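Local coordinates for protein endo-beta-1,4-glucanase (cellulase B) (Bacillus halodurans, PDB 4V2X) that probably hydrolyses beta-1,4-linked glucans with a family 5 catalytic module, joined to an immunoglobulin-like module and a CBM46 carbohydrate-binding module that contributes to hydrolysis of xyloglucan and beta-1,3-1,4-glucans, at residues L156-M161 / V170-L175; V281-Y286 / D523-K528; L411-N416 / A465-G470; S487-V492 / Q580-A585. All blocks are in the same frame, centred on the assembly; numbering follows the deposited sequence. Where two conformers were deposited one is given.

Contact 1: L156-M161 / V170-L175; sequences LWIYEM and VKYRSL. With GOL (glycerol), chain G.
K171 lies stretched over one face of the W157 indole, its methylenes and ammonium group following the ring system from the benzene side to the pyrrole side. Its CD sits 3.6 Å from the centroid of the W157 six-membered ring, a CH-pi contact, while NZ stands over the five-membered ring only 9° off its normal, a cation-pi interaction. The lysine can do this because its CG is anti to the backbone N (chi1 -170°) and every later torsion is extended. On the opposite face rests CG1 of I158, so the ring is sandwiched between aliphatic chains. The far corner of the benzene ring meets helix 165-183: L175 CD1 comes within 3.7 Å of W157 CZ2, and Y172 CB lies 4.1 Å from CH2 of W157. I158 CD1 adds a looser touch on CD1 of Y172. D153 accepts from W157 NE1, which helps fix the ring's rotation. Replacing W157 with an alanine would probably leave the K171 chain without its aromatic floor and open a gap beside L175 and Y172. NZ of K171 also forms a salt bridge with E113 and donates to O1 of a glycerol, probably a crystallisation additive, at 2.9 Å. Between two helices of the catalytic module, the lysine thus spends its apolar length on the indole, and its charge is probably stabilised by that face and the E113 carboxylate.

Contact 2: V281-Y286 / D523-K528; sequences VNIAGY and DWTSFK
F527 sits against the type I' beta turn I283-Y286, where a loop of the catalytic module meets a loop of the carbohydrate-binding module. Its CB lies 3.2 Å from the backbone N of G285. CG, beside the backbone N of F527 (chi1 -71°), continues over the same peptide, and from CD1 to CE1 the ring runs past CA of G285. That carbon stands 3.8 Å from the F527 ring centroid, 19° off the normal, in a CH-pi contact over the face. The ring also meets that of H563 and touches T508 and E510 of strand 506-513. Glycine suits G285: at its backbone angles a CB would be jammed against the preceding carbonyl O, and it would also crowd F527 CD2. A284 presses its small methyl on W524, with CB 3.6 Å from CZ3 of that indole. T525 OG1 accepts from the backbone N of F527, closing an ST turn that shapes the second loop, and K528 NZ donates to the carbonyls of T525, A519 and P521. A water lies between N282 O and K528 O, within hydrogen-bonding distance of both. A direct bond between the modules runs from A284 N to F527 O, 3.2 Å long with an N-H...O angle of 161°.

Contact 3: L411-N416 / A465-G470; sequences LQLHGN and AEFNRG. With CA (calcium ion), chain C.
The F467 ring meets L411 CD1 at its edge, 4.2 Å from CE1, while L413 CD2 approaches the same F467 CE1 obliquely at 3.7 Å. These residues belong to the immunoglobulin-like module, where the end of strand 407-412 and the type I' turn L413-N416 face the end of strand 458-467. Leucines suit the place: their branched, apolar tips pack against the ring from two directions. Farther along the same two segments, a second pair of flat groups meets crosswise: the N416 amide and the R469 guanidinium are turned 88° apart. N416 OD1 takes two weak bonds, from R469 NE at 2.9 Å and from NH2 of the same arginine, which reaches OD1 because its chain bends at chi3 (-62°). That NH2 also gives a weak bond to the carbonyl of G415, where a CB would be jammed against the preceding carbonyl and tight against NH2. ND2 of the amide donates to S389 and the carbonyl of R387, tying the turn to the chain before strand 390-391. A water joins G415 O to N468 ND2. At the end of strand 458-467, a calcium ion that holds five waters and two further atoms from elsewhere is also bound by F467 O, 2.4 Å from the metal.

Contact 4: S487-V492 / Q580-A585; sequences STQGHV and QVTGIA
Two neighbouring antiparallel strands of the carbohydrate-binding module's beta-sheet, 484-491 and 580-585, make up this contact. T488 with G583 and G490 with V581 are hydrogen-bonded pairs, while Q489 with T582 and H491 with Q580 are non-hydrogen-bonded ones. Each of the first two pairs is joined by reciprocal backbone bonds; G583 N lies 2.7 Å from T488 O, and G490 N 2.8 Å from V581 O. Glycine suits position 583, since a CB there would be tight against CG2 of T488. At the strand end S487 extends the ladder with its side chain: OG accepts from A585 N at 2.9 Å, nearly straight at 175°. On the face bearing Q489 and T582, the glutamine bends at chi2 (148°), bringing OE1 across to the hydroxyl of the threonine. T582 OG1 donates to Q489 OE1 at 3.0 Å, coming from above the amide's carbonyl plane and not along a lone pair. With a valine in place of T582, the Q489 amide oxygen would probably lose this donor and the glutamine side chain would be freer to turn. On the face bearing T488 and V581 the packing is largely apolar; just past the strand V492 CG1 meets V581 CG2 at 3.7 Å, and both valines touch F550 of helix 547-551. T488 and V581 reach F495 of strand 495-500, and strand 569-577 pairs with 580-585 along its other edge.

How the contacts relate
The four contacts sample all three modules. Contact 1 joins two helices of the catalytic barrel module, contact 3 lies in the immunoglobulin-like module, and contact 4 pairs strands of the carbohydrate-binding module. Along the chain contact 1 closes first; contact 2 then opens in a catalytic loop, contact 3 is nested within it, and its second segment, 237 residues on in a carbohydrate-binding loop, falls between those of contact 4. Contacts 2 and 4 are the closest pair, with centres about 23 Å apart, whereas contact 1 is about 50 Å from both 3 and 4. Contact 2 therefore brings the last module back against the first, consistent with the two acting together on polysaccharide.

Contact 1: L156-M161 / V170-L175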
loop_
_atom_site.group_PDB
_atom_site.type_symbol
_atom_site.label_atom_id
_atom_site.label_comp_id
_atom_site.label_asym_id
_atom_site.label_seq_id
_atom_site.Cartn_x
_atom_site.Cartn_y
_atom_site.Cartn_z
ATOM N N LEU A 156 2.470 2.292 24.063
ATOM C CA LEU A 156 2.561 1.294 25.112
ATOM C C LEU A 156 2.580 -0.130 24.542
ATOM O O LEU A 156 3.247 -0.997 25.094
ATOM C CB LEU A 156 1.425 1.450 26.116
ATOM C CG LEU A 156 1.526 2.698 27.001
ATOM C CD1 LEU A 156 0.198 3.008 27.671
ATOM C CD2 LEU A 156 2.636 2.562 28.033
ATOM N N TRP A 157 1.850 -0.380 23.454
ATOM C CA TRP A 157 1.820 -1.732 22.869
ATOM C C TRP A 157 1.477 -1.831 21.373
ATOM O O TRP A 157 1.932 -2.757 20.709
ATOM C CB TRP A 157 0.881 -2.651 23.675
ATOM C CG TRP A 157 -0.526 -2.148 23.758
ATOM C CD1 TRP A 157 -1.031 -1.289 24.695
ATOM C CD2 TRP A 157 -1.609 -2.456 22.874
ATOM N NE1 TRP A 157 -2.353 -1.051 24.455
ATOM C CE2 TRP A 157 -2.737 -1.746 23.338
ATOM C CE3 TRP A 157 -1.741 -3.268 21.739
ATOM C CZ2 TRP A 157 -3.976 -1.815 22.706
ATOM C CZ3 TRP A 157 -2.974 -3.332 21.106
ATOM C CH2 TRP A 157 -4.074 -2.611 21.592
ATOM N N ILE A 158 0.686 -0.907 20.827
ATOM C CA ILE A 158 0.236 -1.065 19.442
ATOM C C ILE A 158 1.439 -1.075 18.475
ATOM O O ILE A 158 1.469 -1.841 17.504
ATOM C CB ILE A 158 -0.800 0.013 19.043
ATOM C CG1 ILE A 158 -2.109 -0.212 19.797
ATOM C CG2 ILE A 158 -1.042 -0.019 17.536
ATOM C CD1 ILE A 158 -3.111 0.919 19.672
ATOM N N TYR A 159 2.440 -0.256 18.788
ATOM C CA TYR A 159 3.667 -0.145 17.987
ATOM C C TYR A 159 4.411 -1.473 17.795
ATOM O O TYR A 159 5.259 -1.577 16.902
ATOM C CB TYR A 159 4.624 0.866 18.632
ATOM C CG TYR A 159 5.368 0.258 19.790
ATOM C CD1 TYR A 159 4.744 0.084 21.018
ATOM C CD2 TYR A 159 6.679 -0.186 19.645
ATOM C CE1 TYR A 159 5.397 -0.506 22.075
ATOM C CE2 TYR A 159 7.347 -0.776 20.702
ATOM C CZ TYR A 159 6.693 -0.931 21.913
ATOM O OH TYR A 159 7.320 -1.513 22.985
ATOM N N GLU A 160 4.131 -2.458 18.655
ATOM C CA GLU A 160 4.748 -3.786 18.583
ATOM C C GLU A 160 4.317 -4.569 17.359
ATOM O O GLU A 160 4.916 -5.598 17.058
ATOM C CB GLU A 160 4.368 -4.641 19.805
ATOM C CG GLU A 160 4.905 -4.176 21.149
ATOM C CD GLU A 160 4.402 -5.045 22.296
ATOM O OE1 GLU A 160 4.110 -6.244 22.083
ATOM O OE2 GLU A 160 4.291 -4.532 23.418
ATOM N N MET A 161 3.273 -4.101 16.677
ATOM C CA MET A 161 2.616 -4.867 15.616
ATOM C C MET A 161 3.564 -5.393 14.543
ATOM O O MET A 161 3.314 -6.460 13.966
ATOM C CB MET A 161 1.526 -4.009 14.969
ATOM C CG MET A 161 0.567 -4.772 14.077
ATOM S SD MET A 161 -0.620 -3.597 13.407
ATOM C CE MET A 161 -1.476 -4.610 12.210
ATOM N N VAL A 170 -5.155 -9.086 17.945
ATOM C CA VAL A 170 -6.098 -9.690 18.894
ATOM C C VAL A 170 -6.520 -8.696 19.985
ATOM O O VAL A 170 -7.701 -8.553 20.279
ATOM C CB VAL A 170 -5.512 -10.969 19.545
ATOM C CG1 VAL A 170 -6.319 -11.389 20.766
ATOM C CG2 VAL A 170 -5.461 -12.107 18.531
ATOM N N LYS A 171 -5.546 -8.017 20.574
ATOM C CA LYS A 171 -5.802 -7.040 21.634
ATOM C C LYS A 171 -6.579 -5.818 21.130
ATOM O O LYS A 171 -7.552 -5.386 21.752
ATOM C CB LYS A 171 -4.469 -6.605 22.236
ATOM C CG LYS A 171 -4.589 -5.786 23.508
ATOM C CD LYS A 171 -3.228 -5.618 24.152
ATOM C CE LYS A 171 -3.273 -4.669 25.336
ATOM N NZ LYS A 171 -1.969 -4.630 26.031
ATOM N N TYR A 172 -6.142 -5.278 19.996
ATOM C CA TYR A 172 -6.791 -4.133 19.351
ATOM C C TYR A 172 -8.235 -4.461 18.973
ATOM O O TYR A 172 -9.148 -3.692 19.271
ATOM C CB TYR A 172 -5.979 -3.749 18.118
ATOM C CG TYR A 172 -6.437 -2.557 17.317
ATOM C CD1 TYR A 172 -6.103 -1.259 17.696
ATOM C CD2 TYR A 172 -7.132 -2.729 16.127
ATOM C CE1 TYR A 172 -6.483 -0.164 16.933
ATOM C CE2 TYR A 172 -7.515 -1.641 15.359
ATOM C CZ TYR A 172 -7.189 -0.367 15.763
ATOM O OH TYR A 172 -7.576 0.686 14.973
ATOM N N ARG A 173 -8.433 -5.612 18.328
ATOM C CA ARG A 173 -9.772 -6.072 17.971
ATOM C C ARG A 173 -10.659 -6.164 19.209
ATOM O O ARG A 173 -11.791 -5.691 19.201
ATOM C CB ARG A 173 -9.694 -7.430 17.264
ATOM C CG ARG A 173 -11.021 -8.150 17.089
ATOM C CD ARG A 173 -10.853 -9.384 16.217
ATOM N NE ARG A 173 -10.890 -9.053 14.799
ATOM C CZ ARG A 173 -12.013 -8.831 14.125
ATOM N NH1 ARG A 173 -13.180 -8.908 14.748
ATOM N NH2 ARG A 173 -11.971 -8.529 12.836
ATOM N N SER A 174 -10.138 -6.769 20.270
ATOM C CA SER A 174 -10.923 -6.937 21.490
ATOM C C SER A 174 -11.389 -5.600 22.062
ATOM O O SER A 174 -12.544 -5.451 22.455
ATOM C CB SER A 174 -10.138 -7.699 22.553
ATOM O OG SER A 174 -10.905 -7.762 23.744
ATOM N N LEU A 175 -10.490 -4.624 22.101
ATOM C CA LEU A 175 -10.831 -3.329 22.673
ATOM C C LEU A 175 -11.902 -2.636 21.844
ATOM O O LEU A 175 -12.875 -2.128 22.399
ATOM C CB LEU A 175 -9.587 -2.443 22.823
ATOM C CG LEU A 175 -8.571 -2.879 23.882
ATOM C CD1 LEU A 175 -7.419 -1.890 23.945
ATOM C CD2 LEU A 175 -9.194 -3.021 25.259
HETATM C C1 GOL G . 0.427 -6.425 23.240
HETATM O O1 GOL G . 0.269 -5.753 24.490
HETATM C C2 GOL G . 0.929 -7.835 23.526
HETATM O O2 GOL G . 2.355 -7.850 23.378
HETATM C C3 GOL G . 0.259 -8.819 22.574
HETATM O O3 GOL G . 0.997 -10.045 22.512
#

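Contact 2: V281-Y286 / D523-K528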
loop_
_atom_site.group_PDB
_atom_site.type_symbol
_atom_site.label_atom_id
_atom_site.label_comp_id
_atom_site.label_asym_id
_atom_site.label_seq_id
_atom_site.Cartn_x
_atom_site.Cartn_y
_atom_site.Cartn_z
ATOM N N VAL A 281 9.604 24.876 20.172
ATOM C CA VAL A 281 10.337 24.574 21.400
ATOM C C VAL A 281 11.311 25.675 21.831
ATOM O O VAL A 281 11.856 25.607 22.931
ATOM C CB VAL A 281 11.090 23.221 21.324
ATOM C CG1 VAL A 281 10.113 22.085 21.025
ATOM C CG2 VAL A 281 12.243 23.257 20.318
ATOM N N ASN A 282 11.490 26.689 20.986
ATOM C CA ASN A 282 12.443 27.782 21.205
ATOM C C ASN A 282 13.887 27.301 21.232
ATOM O O ASN A 282 14.521 27.221 22.284
ATOM C CB ASN A 282 12.114 28.606 22.455
ATOM C CG ASN A 282 12.876 29.916 22.503
ATOM O OD1 ASN A 282 13.849 30.122 21.772
ATOM N ND2 ASN A 282 12.442 30.810 23.373
ATOM N N ILE A 283 14.394 27.007 20.042
ATOM C CA ILE A 283 15.761 26.552 19.842
ATOM C C ILE A 283 16.216 27.148 18.506
ATOM O O ILE A 283 15.397 27.626 17.717
ATOM C CB ILE A 283 15.820 25.002 19.831
ATOM C CG1 ILE A 283 17.255 24.477 19.953
ATOM C CG2 ILE A 283 15.147 24.439 18.586
ATOM C CD1 ILE A 283 17.306 22.964 20.125
ATOM N N ALA A 284 17.523 27.167 18.285
ATOM C CA ALA A 284 18.110 27.555 16.999
ATOM C C ALA A 284 17.862 29.021 16.608
ATOM O O ALA A 284 18.053 29.398 15.446
ATOM C CB ALA A 284 17.644 26.609 15.889
ATOM N N GLY A 285 17.466 29.842 17.578
ATOM C CA GLY A 285 17.268 31.269 17.352
ATOM C C GLY A 285 15.871 31.672 16.937
ATOM O O GLY A 285 15.635 32.862 16.671
ATOM N N TYR A 286 14.948 30.704 16.895
ATOM C CA TYR A 286 13.577 30.940 16.433
ATOM C C TYR A 286 12.704 31.407 17.583
ATOM O O TYR A 286 11.814 30.699 18.044
ATOM C CB TYR A 286 13.001 29.695 15.741
ATOM C CG TYR A 286 13.630 29.476 14.390
ATOM C CD1 TYR A 286 13.112 30.099 13.256
ATOM C CD2 TYR A 286 14.774 28.700 14.249
ATOM C CE1 TYR A 286 13.699 29.930 12.012
ATOM C CE2 TYR A 286 15.367 28.525 13.014
ATOM C CZ TYR A 286 14.824 29.142 11.898
ATOM O OH TYR A 286 15.410 28.985 10.670
ATOM N N ASP A 523 23.841 20.408 18.876
ATOM C CA ASP A 523 24.996 21.252 18.574
ATOM C C ASP A 523 25.145 21.620 17.094
ATOM O O ASP A 523 26.158 22.185 16.679
ATOM C CB ASP A 523 26.285 20.635 19.153
ATOM C CG ASP A 523 26.728 19.367 18.452
ATOM O OD1 ASP A 523 26.210 19.010 17.374
ATOM O OD2 ASP A 523 27.645 18.721 18.996
ATOM N N TRP A 524 24.115 21.311 16.309
ATOM C CA TRP A 524 23.969 21.851 14.957
ATOM C C TRP A 524 23.638 23.360 14.978
ATOM O O TRP A 524 23.732 24.038 13.956
ATOM C CB TRP A 524 22.911 21.071 14.163
ATOM C CG TRP A 524 21.637 20.883 14.896
ATOM C CD1 TRP A 524 21.313 19.843 15.721
ATOM C CD2 TRP A 524 20.513 21.764 14.904
ATOM N NE1 TRP A 524 20.061 20.019 16.236
ATOM C CE2 TRP A 524 19.541 21.188 15.746
ATOM C CE3 TRP A 524 20.222 22.972 14.263
ATOM C CZ2 TRP A 524 18.310 21.788 15.982
ATOM C CZ3 TRP A 524 18.994 23.568 14.499
ATOM C CH2 TRP A 524 18.052 22.975 15.345
ATOM N N THR A 525 23.283 23.881 16.149
ATOM C CA THR A 525 23.056 25.310 16.330
ATOM C C THR A 525 23.718 25.809 17.609
ATOM O O THR A 525 23.835 25.074 18.593
ATOM C CB THR A 525 21.545 25.646 16.363
ATOM O OG1 THR A 525 21.365 27.055 16.565
ATOM C CG2 THR A 525 20.815 24.878 17.468
ATOM N N SER A 526 24.141 27.071 17.595
ATOM C CA SER A 526 24.641 27.728 18.793
ATOM C C SER A 526 23.528 28.098 19.775
ATOM O O SER A 526 23.808 28.283 20.945
ATOM C CB SER A 526 25.392 29.007 18.414
ATOM O OG SER A 526 24.512 29.916 17.768
ATOM N N PHE A 527 22.291 28.241 19.291
ATOM C CA PHE A 527 21.184 28.684 20.144
ATOM C C PHE A 527 20.575 27.493 20.861
ATOM O O PHE A 527 19.991 26.614 20.223
ATOM C CB PHE A 527 20.092 29.363 19.324
ATOM C CG PHE A 527 20.482 30.705 18.786
ATOM C CD1 PHE A 527 20.252 31.849 19.529
ATOM C CD2 PHE A 527 21.074 30.826 17.539
ATOM C CE1 PHE A 527 20.597 33.095 19.037
ATOM C CE2 PHE A 527 21.422 32.073 17.046
ATOM C CZ PHE A 527 21.187 33.204 17.802
ATOM N N LYS A 528 20.728 27.467 22.176
ATOM C CA LYS A 528 20.241 26.351 22.988
ATOM C C LYS A 528 18.732 26.432 23.219
ATOM O O LYS A 528 18.095 27.470 22.989
ATOM C CB LYS A 528 20.973 26.300 24.333
ATOM C CG LYS A 528 22.487 26.180 24.233
ATOM C CD LYS A 528 22.943 24.942 23.465
ATOM C CE LYS A 528 23.322 25.242 22.020
ATOM N NZ LYS A 528 23.769 24.025 21.280
HETATM O O HOH W 1 16.266 29.372 23.444
#

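Contact 3: L411-N416 / A465-G470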
loop_
_atom_site.group_PDB
_atom_site.type_symbol
_atom_site.label_atom_id
_atom_site.label_comp_id
_atom_site.label_asym_id
_atom_site.label_seq_id
_atom_site.Cartn_x
_atom_site.Cartn_y
_atom_site.Cartn_z
ATOM N N LEU A 411 2.351 47.606 12.822
ATOM C CA LEU A 411 1.183 46.779 12.996
ATOM C C LEU A 411 0.988 45.934 11.755
ATOM O O LEU A 411 1.404 46.305 10.663
ATOM C CB LEU A 411 -0.072 47.644 13.169
ATOM C CG LEU A 411 -0.104 48.680 14.290
ATOM C CD1 LEU A 411 -1.452 49.392 14.278
ATOM C CD2 LEU A 411 0.175 48.043 15.645
ATOM N N GLN A 412 0.360 44.783 11.940
ATOM C CA GLN A 412 -0.147 43.996 10.831
ATOM C C GLN A 412 -1.666 44.011 10.986
ATOM O O GLN A 412 -2.225 43.269 11.801
ATOM C CB GLN A 412 0.435 42.583 10.867
ATOM C CG GLN A 412 1.930 42.517 10.551
ATOM C CD GLN A 412 2.827 42.914 11.713
ATOM O OE1 GLN A 412 2.688 42.406 12.828
ATOM N NE2 GLN A 412 3.774 43.814 11.450
ATOM N N LEU A 413 -2.324 44.884 10.227
ATOM C CA LEU A 413 -3.745 45.152 10.432
ATOM C C LEU A 413 -4.659 43.987 10.066
ATOM O O LEU A 413 -5.744 43.854 10.642
ATOM C CB LEU A 413 -4.166 46.430 9.692
ATOM C CG LEU A 413 -3.621 47.726 10.305
ATOM C CD1 LEU A 413 -3.904 48.911 9.393
ATOM C CD2 LEU A 413 -4.184 47.967 11.701
ATOM N N HIS A 414 -4.231 43.140 9.130
ATOM C CA HIS A 414 -5.001 41.951 8.750
ATOM C C HIS A 414 -6.433 42.322 8.348
ATOM O O HIS A 414 -7.388 41.604 8.660
ATOM C CB HIS A 414 -5.018 40.908 9.888
ATOM C CG HIS A 414 -3.696 40.253 10.140
ATOM N ND1 HIS A 414 -3.337 39.753 11.374
ATOM C CD2 HIS A 414 -2.649 40.010 9.317
ATOM C CE1 HIS A 414 -2.125 39.235 11.300
ATOM N NE2 HIS A 414 -1.684 39.383 10.064
ATOM N N GLY A 415 -6.579 43.455 7.668
ATOM C CA GLY A 415 -7.886 43.891 7.164
ATOM C C GLY A 415 -8.740 44.705 8.117
ATOM O O GLY A 415 -9.854 45.104 7.763
ATOM N N ASN A 416 -8.234 44.973 9.322
ATOM C CA ASN A 416 -8.965 45.765 10.301
ATOM C C ASN A 416 -8.503 47.206 10.312
ATOM O O ASN A 416 -7.523 47.559 9.656
ATOM C CB ASN A 416 -8.800 45.175 11.694
ATOM C CG ASN A 416 -9.196 43.716 11.755
ATOM O OD1 ASN A 416 -10.130 43.280 11.075
ATOM N ND2 ASN A 416 -8.483 42.948 12.571
ATOM N N ALA A 465 -3.975 48.776 21.903
ATOM C CA ALA A 465 -4.518 49.123 20.594
ATOM C C ALA A 465 -5.837 48.420 20.387
ATOM O O ALA A 465 -5.927 47.192 20.522
ATOM C CB ALA A 465 -3.542 48.748 19.483
ATOM N N GLU A 466 -6.848 49.216 20.039
ATOM C CA GLU A 466 -8.213 48.741 19.820
ATOM C C GLU A 466 -8.518 48.796 18.332
ATOM O O GLU A 466 -8.135 49.752 17.651
ATOM C CB GLU A 466 -9.213 49.609 20.581
ATOM C CG GLU A 466 -9.025 49.581 22.091
ATOM C CD GLU A 466 -9.900 50.576 22.826
ATOM O OE1 GLU A 466 -10.272 51.609 22.235
ATOM O OE2 GLU A 466 -10.207 50.329 24.009
ATOM N N PHE A 467 -9.193 47.761 17.835
ATOM C CA PHE A 467 -9.506 47.639 16.419
ATOM C C PHE A 467 -11.002 47.416 16.220
ATOM O O PHE A 467 -11.718 47.011 17.147
ATOM C CB PHE A 467 -8.691 46.494 15.805
ATOM C CG PHE A 467 -7.212 46.648 16.007
ATOM C CD1 PHE A 467 -6.455 47.410 15.122
ATOM C CD2 PHE A 467 -6.585 46.065 17.096
ATOM C CE1 PHE A 467 -5.095 47.579 15.314
ATOM C CE2 PHE A 467 -5.223 46.227 17.293
ATOM C CZ PHE A 467 -4.480 46.991 16.404
ATOM N N ASN A 468 -11.482 47.695 15.010
ATOM C CA ASN A 468 -12.915 47.569 14.721
ATOM C C ASN A 468 -13.390 46.115 14.759
ATOM O O ASN A 468 -14.557 45.844 15.022
ATOM C CB ASN A 468 -13.276 48.234 13.387
ATOM C CG ASN A 468 -12.652 47.548 12.187
ATOM O OD1 ASN A 468 -11.587 46.928 12.277
ATOM N ND2 ASN A 468 -13.303 47.675 11.044
ATOM N N ARG A 469 -12.479 45.190 14.474
ATOM C CA ARG A 469 -12.740 43.764 14.601
ATOM C C ARG A 469 -11.576 43.092 15.316
ATOM O O ARG A 469 -10.449 43.591 15.284
ATOM C CB ARG A 469 -12.883 43.127 13.219
ATOM C CG ARG A 469 -13.968 43.749 12.358
ATOM C CD ARG A 469 -14.092 43.058 11.011
ATOM N NE ARG A 469 -12.870 43.171 10.216
ATOM C CZ ARG A 469 -12.657 42.534 9.065
ATOM N NH1 ARG A 469 -13.582 41.738 8.544
ATOM N NH2 ARG A 469 -11.507 42.702 8.419
ATOM N N GLY A 470 -11.860 41.965 15.960
ATOM C CA GLY A 470 -10.805 41.142 16.541
ATOM C C GLY A 470 -10.314 41.628 17.887
ATOM O O GLY A 470 -10.775 42.637 18.421
HETATM CA CA CA C . -12.687 46.319 19.192
HETATM O O HOH W 2 -12.201 46.563 8.547
HETATM O O HOH W 3 -10.287 45.342 19.300
HETATM O O HOH W 4 -14.728 46.473 17.999
HETATM O O HOH W 5 -12.864 44.267 18.063
HETATM O O HOH W 6 -13.312 44.591 20.963
HETATM O O HOH W 7 -12.890 48.794 19.126
#

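Contact 4: S487-V492 / Q580-A585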
loop_
_atom_site.group_PDB
_atom_site.type_symbol
_atom_site.label_atom_id
_atom_site.label_comp_id
_atom_site.label_asym_id
_atom_site.label_seq_id
_atom_site.Cartn_x
_atom_site.Cartn_y
_atom_site.Cartn_z
ATOM N N SER A 487 30.078 36.522 38.193
ATOM C CA SER A 487 30.990 35.393 38.300
ATOM C C SER A 487 30.564 34.499 39.447
ATOM O O SER A 487 29.973 34.960 40.422
ATOM C CB SER A 487 32.412 35.889 38.515
ATOM O OG SER A 487 32.869 36.641 37.401
ATOM N N THR A 488 30.842 33.209 39.323
ATOM C CA THR A 488 30.419 32.251 40.331
ATOM C C THR A 488 31.146 30.928 40.131
ATOM O O THR A 488 31.898 30.758 39.174
ATOM C CB THR A 488 28.892 32.029 40.285
ATOM O OG1 THR A 488 28.457 31.363 41.480
ATOM C CG2 THR A 488 28.477 31.225 39.048
ATOM N N GLN A 489 30.923 30.002 41.053
ATOM C CA GLN A 489 31.463 28.659 40.938
ATOM C C GLN A 489 30.411 27.695 41.463
ATOM O O GLN A 489 29.746 27.982 42.464
ATOM C CB GLN A 489 32.782 28.548 41.709
ATOM C CG GLN A 489 33.606 27.311 41.368
ATOM C CD GLN A 489 35.112 27.531 41.480
ATOM O OE1 GLN A 489 35.677 28.403 40.807
ATOM N NE2 GLN A 489 35.773 26.730 42.316
ATOM N N GLY A 490 30.235 26.570 40.777
ATOM C CA GLY A 490 29.186 25.625 41.132
ATOM C C GLY A 490 29.349 24.242 40.534
ATOM O O GLY A 490 30.393 23.912 39.972
ATOM N N HIS A 491 28.297 23.440 40.669
ATOM C CA HIS A 491 28.278 22.041 40.258
ATOM C C HIS A 491 27.271 21.876 39.116
ATOM O O HIS A 491 26.276 22.595 39.059
ATOM C CB HIS A 491 27.887 21.185 41.470
ATOM C CG HIS A 491 27.951 19.709 41.234
ATOM N ND1 HIS A 491 26.836 18.957 40.934
ATOM C CD2 HIS A 491 28.985 18.837 41.296
ATOM C CE1 HIS A 491 27.183 17.689 40.800
ATOM N NE2 HIS A 491 28.483 17.589 41.017
ATOM N N VAL A 492 27.522 20.930 38.215
ATOM C CA VAL A 492 26.662 20.745 37.033
ATOM C C VAL A 492 25.201 20.408 37.342
ATOM O O VAL A 492 24.320 20.644 36.515
ATOM C CB VAL A 492 27.202 19.666 36.063
ATOM C CG1 VAL A 492 28.526 20.106 35.450
ATOM C CG2 VAL A 492 27.320 18.304 36.742
ATOM N N GLN A 580 32.475 20.267 38.045
ATOM C CA GLN A 580 32.622 21.609 38.578
ATOM C C GLN A 580 32.646 22.645 37.454
ATOM O O GLN A 580 33.284 22.452 36.411
ATOM C CB GLN A 580 33.896 21.715 39.420
ATOM C CG GLN A 580 33.967 20.724 40.582
ATOM C CD GLN A 580 32.805 20.837 41.569
ATOM O OE1 GLN A 580 32.284 21.927 41.822
ATOM N NE2 GLN A 580 32.401 19.703 42.142
ATOM N N VAL A 581 31.955 23.752 37.690
ATOM C CA VAL A 581 31.808 24.795 36.695
ATOM C C VAL A 581 32.156 26.138 37.316
ATOM O O VAL A 581 31.637 26.501 38.376
ATOM C CB VAL A 581 30.372 24.834 36.146
ATOM C CG1 VAL A 581 30.248 25.877 35.039
ATOM C CG2 VAL A 581 29.962 23.456 35.650
ATOM N N THR A 582 33.048 26.859 36.648
ATOM C CA THR A 582 33.386 28.220 37.005
ATOM C C THR A 582 32.716 29.146 35.997
ATOM O O THR A 582 32.825 28.935 34.795
ATOM C CB THR A 582 34.906 28.433 36.968
ATOM O OG1 THR A 582 35.521 27.589 37.949
ATOM C CG2 THR A 582 35.280 29.886 37.252
ATOM N N GLY A 583 32.019 30.153 36.507
ATOM C CA GLY A 583 31.395 31.184 35.687
ATOM C C GLY A 583 32.152 32.486 35.841
ATOM O O GLY A 583 32.515 32.874 36.958
ATOM N N ILE A 584 32.403 33.161 34.723
ATOM C CA ILE A 584 33.153 34.412 34.725
ATOM C C ILE A 584 32.370 35.471 33.963
ATOM O O ILE A 584 32.133 35.334 32.763
ATOM C CB ILE A 584 34.547 34.255 34.086
ATOM C CG1 ILE A 584 35.350 33.160 34.796
ATOM C CG2 ILE A 584 35.301 35.577 34.136
ATOM C CD1 ILE A 584 36.565 32.701 34.024
ATOM N N ALA A 585 31.986 36.532 34.666
ATOM C CA ALA A 585 31.208 37.616 34.069
ATOM C C ALA A 585 32.041 38.461 33.107
ATOM O O ALA A 585 33.267 38.505 33.199
ATOM C CB ALA A 585 30.620 38.494 35.157
HETATM O O HOH W 8 34.517 39.072 35.775
#